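Local atomic coordinates of PG_0823 protein (Porphyromonas gingivalis, PDB entry 2FSW), a protein that probably binds DNA through a winged helix-turn-helix domain of the HxlR type and regulates transcription. Residues B[70-75]-B[82-87]. Sequence-based numbering, arbitrary orientation.
Sequences KKKQYP and EYSLTP
Lys72 N donates to Glu82 O over 2.8 Å in a nearly straight bond (176° at the hydrogen), and Glu82 N answers to Lys72 O. Lys70 and Ser84 form the next hydrogen-bonded pair of this antiparallel hairpin, with Lys70 N 2.8 Å from Ser84 O. Between them, in the non-hydrogen-bonded pair Lys71-Tyr83, the Tyr83 CA-H points at Lys70 O (3.3 Å). On the face of Lys70, Lys72, Glu82 and Ser84, the Lys72 chain bends back across the strands and brings NZ to Ser84 OG, a weak bond of 3.0 Å. Lys70 CG packs against the same Ser84 OG; its chain, bent near its end, sets NZ above the carbonyl plane of Leu85, 3.2 Å from Leu85 O. The Glu82 side chain crosses that of Tyr74 obliquely, OE1 3.4 Å from Tyr74 CE1, carboxylate and ring planes 62° apart. On the other face, with CG anti to the backbone N (chi1 178°), the Lys71 chain runs out along the Tyr83 ring, Lys71 CB 3.7 Å from Tyr83 CE1. The hairpin is the wing of the winged-helix fold: Tyr83 and Lys71 rest on helix 53-65, strand 80-85 lies between strands 69-74 and 39-40, and Thr86 OG1, at the N-cap, bonds Gly89 N of the following helix and also Gly67 O.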
loop_
_atom_site.group_PDB
_atom_site.type_symbol
_atom_site.label_atom_id
_atom_site.label_comp_id
_atom_site.label_asym_id
_atom_site.label_seq_id
_atom_site.Cartn_x
_atom_site.Cartn_y
_atom_site.Cartn_z
ATOM N N LYS B 70 6.222 14.793 11.387
ATOM C CA LYS B 70 6.244 15.678 12.567
ATOM C C LYS B 70 5.348 16.910 12.411
ATOM O O LYS B 70 5.152 17.412 11.304
ATOM C CB LYS B 70 7.675 16.042 13.008
ATOM C CG LYS B 70 8.607 16.576 11.917
ATOM C CD LYS B 70 9.982 16.958 12.497
ATOM C CE LYS B 70 11.073 15.942 12.154
ATOM N NZ LYS B 70 11.630 16.210 10.800
ATOM N N LYS B 71 4.802 17.376 13.530
ATOM C CA LYS B 71 3.824 18.470 13.556
ATOM C C LYS B 71 4.388 19.718 14.238
ATOM O O LYS B 71 4.812 19.648 15.391
ATOM C CB LYS B 71 2.561 17.996 14.285
ATOM C CG LYS B 71 1.461 19.025 14.452
ATOM C CD LYS B 71 0.261 18.427 15.180
ATOM C CE LYS B 71 0.572 18.124 16.641
ATOM N NZ LYS B 71 -0.637 17.724 17.419
ATOM N N LYS B 72 4.403 20.841 13.513
ATOM C CA LYS B 72 4.803 22.148 14.071
ATOM C C LYS B 72 3.570 23.001 14.350
ATOM O O LYS B 72 2.806 23.316 13.443
ATOM C CB LYS B 72 5.731 22.926 13.127
ATOM C CG LYS B 72 7.066 22.271 12.839
ATOM C CD LYS B 72 7.460 22.493 11.385
ATOM C CE LYS B 72 7.869 21.186 10.762
ATOM N NZ LYS B 72 7.033 20.884 9.565
ATOM N N GLN B 73 3.405 23.377 15.611
ATOM C CA GLN B 73 2.310 24.243 16.058
ATOM C C GLN B 73 2.710 25.720 15.964
ATOM O O GLN B 73 3.811 26.096 16.370
ATOM C CB GLN B 73 1.972 23.908 17.513
ATOM C CG GLN B 73 0.502 23.839 17.836
ATOM C CD GLN B 73 -0.134 22.525 17.423
ATOM O OE1 GLN B 73 -1.156 22.511 16.738
ATOM N NE2 GLN B 73 0.459 21.417 17.848
ATOM N N TYR B 74 1.820 26.544 15.413
ATOM C CA TYR B 74 1.964 28.007 15.448
ATOM C C TYR B 74 0.696 28.638 16.055
ATOM O O TYR B 74 -0.305 28.838 15.356
ATOM C CB TYR B 74 2.241 28.585 14.050
ATOM C CG TYR B 74 3.562 28.171 13.430
ATOM C CD1 TYR B 74 3.650 27.042 12.616
ATOM C CD2 TYR B 74 4.718 28.922 13.639
ATOM C CE1 TYR B 74 4.864 26.659 12.038
ATOM C CE2 TYR B 74 5.934 28.549 13.065
ATOM C CZ TYR B 74 6.001 27.418 12.267
ATOM O OH TYR B 74 7.207 27.046 11.701
ATOM N N PRO B 75 0.730 28.928 17.370
ATOM C CA PRO B 75 -0.410 29.509 18.086
ATOM C C PRO B 75 -0.489 31.043 17.948
ATOM O O PRO B 75 -0.612 31.751 18.946
ATOM C CB PRO B 75 -0.132 29.104 19.536
ATOM C CG PRO B 75 1.367 29.120 19.631
ATOM C CD PRO B 75 1.881 28.696 18.268
ATOM N N GLU B 82 1.984 23.003 10.561
ATOM C CA GLU B 82 2.858 22.585 9.477
ATOM C C GLU B 82 3.311 21.159 9.726
ATOM O O GLU B 82 3.575 20.782 10.872
ATOM C CB GLU B 82 4.059 23.521 9.346
ATOM C CG GLU B 82 3.728 24.770 8.555
ATOM C CD GLU B 82 4.836 25.809 8.508
ATOM O OE1 GLU B 82 5.969 25.541 8.971
ATOM O OE2 GLU B 82 4.555 26.912 7.988
ATOM N N TYR B 83 3.366 20.376 8.646
ATOM C CA TYR B 83 3.833 18.996 8.693
ATOM C C TYR B 83 5.049 18.774 7.800
ATOM O O TYR B 83 5.153 19.342 6.710
ATOM C CB TYR B 83 2.710 18.032 8.291
ATOM C CG TYR B 83 1.572 17.972 9.283
ATOM C CD1 TYR B 83 1.628 17.117 10.384
ATOM C CD2 TYR B 83 0.427 18.770 9.120
ATOM C CE1 TYR B 83 0.578 17.058 11.301
ATOM C CE2 TYR B 83 -0.617 18.718 10.027
ATOM C CZ TYR B 83 -0.542 17.857 11.116
ATOM O OH TYR B 83 -1.589 17.799 12.031
ATOM N N SER B 84 5.968 17.947 8.280
ATOM C CA SER B 84 7.105 17.484 7.479
ATOM C C SER B 84 7.390 16.033 7.810
ATOM O O SER B 84 6.882 15.511 8.807
ATOM C CB SER B 84 8.347 18.329 7.743
ATOM O OG SER B 84 8.640 18.362 9.126
ATOM N N LEU B 85 8.197 15.383 6.981
ATOM C CA LEU B 85 8.554 13.999 7.244
ATOM C C LEU B 85 9.693 13.937 8.250
ATOM O O LEU B 85 10.626 14.751 8.192
ATOM C CB LEU B 85 8.949 13.242 5.949
ATOM C CG LEU B 85 7.896 12.998 4.847
ATOM C CD1 LEU B 85 8.423 12.029 3.783
ATOM C CD2 LEU B 85 6.535 12.514 5.390
ATOM N N THR B 86 9.605 12.965 9.160
ATOM C CA THR B 86 10.740 12.541 9.977
ATOM C C THR B 86 11.758 11.755 9.131
ATOM O O THR B 86 11.469 11.398 7.985
ATOM C CB THR B 86 10.279 11.677 11.181
ATOM O OG1 THR B 86 9.617 10.493 10.717
ATOM C CG2 THR B 86 9.343 12.466 12.102
ATOM N N PRO B 87 12.979 11.530 9.665
ATOM C CA PRO B 87 13.914 10.637 8.976
ATOM C C PRO B 87 13.345 9.232 8.720
ATOM O O PRO B 87 13.649 8.627 7.686
ATOM C CB PRO B 87 15.130 10.601 9.918
ATOM C CG PRO B 87 15.062 11.954 10.642
ATOM C CD PRO B 87 13.589 12.147 10.866
#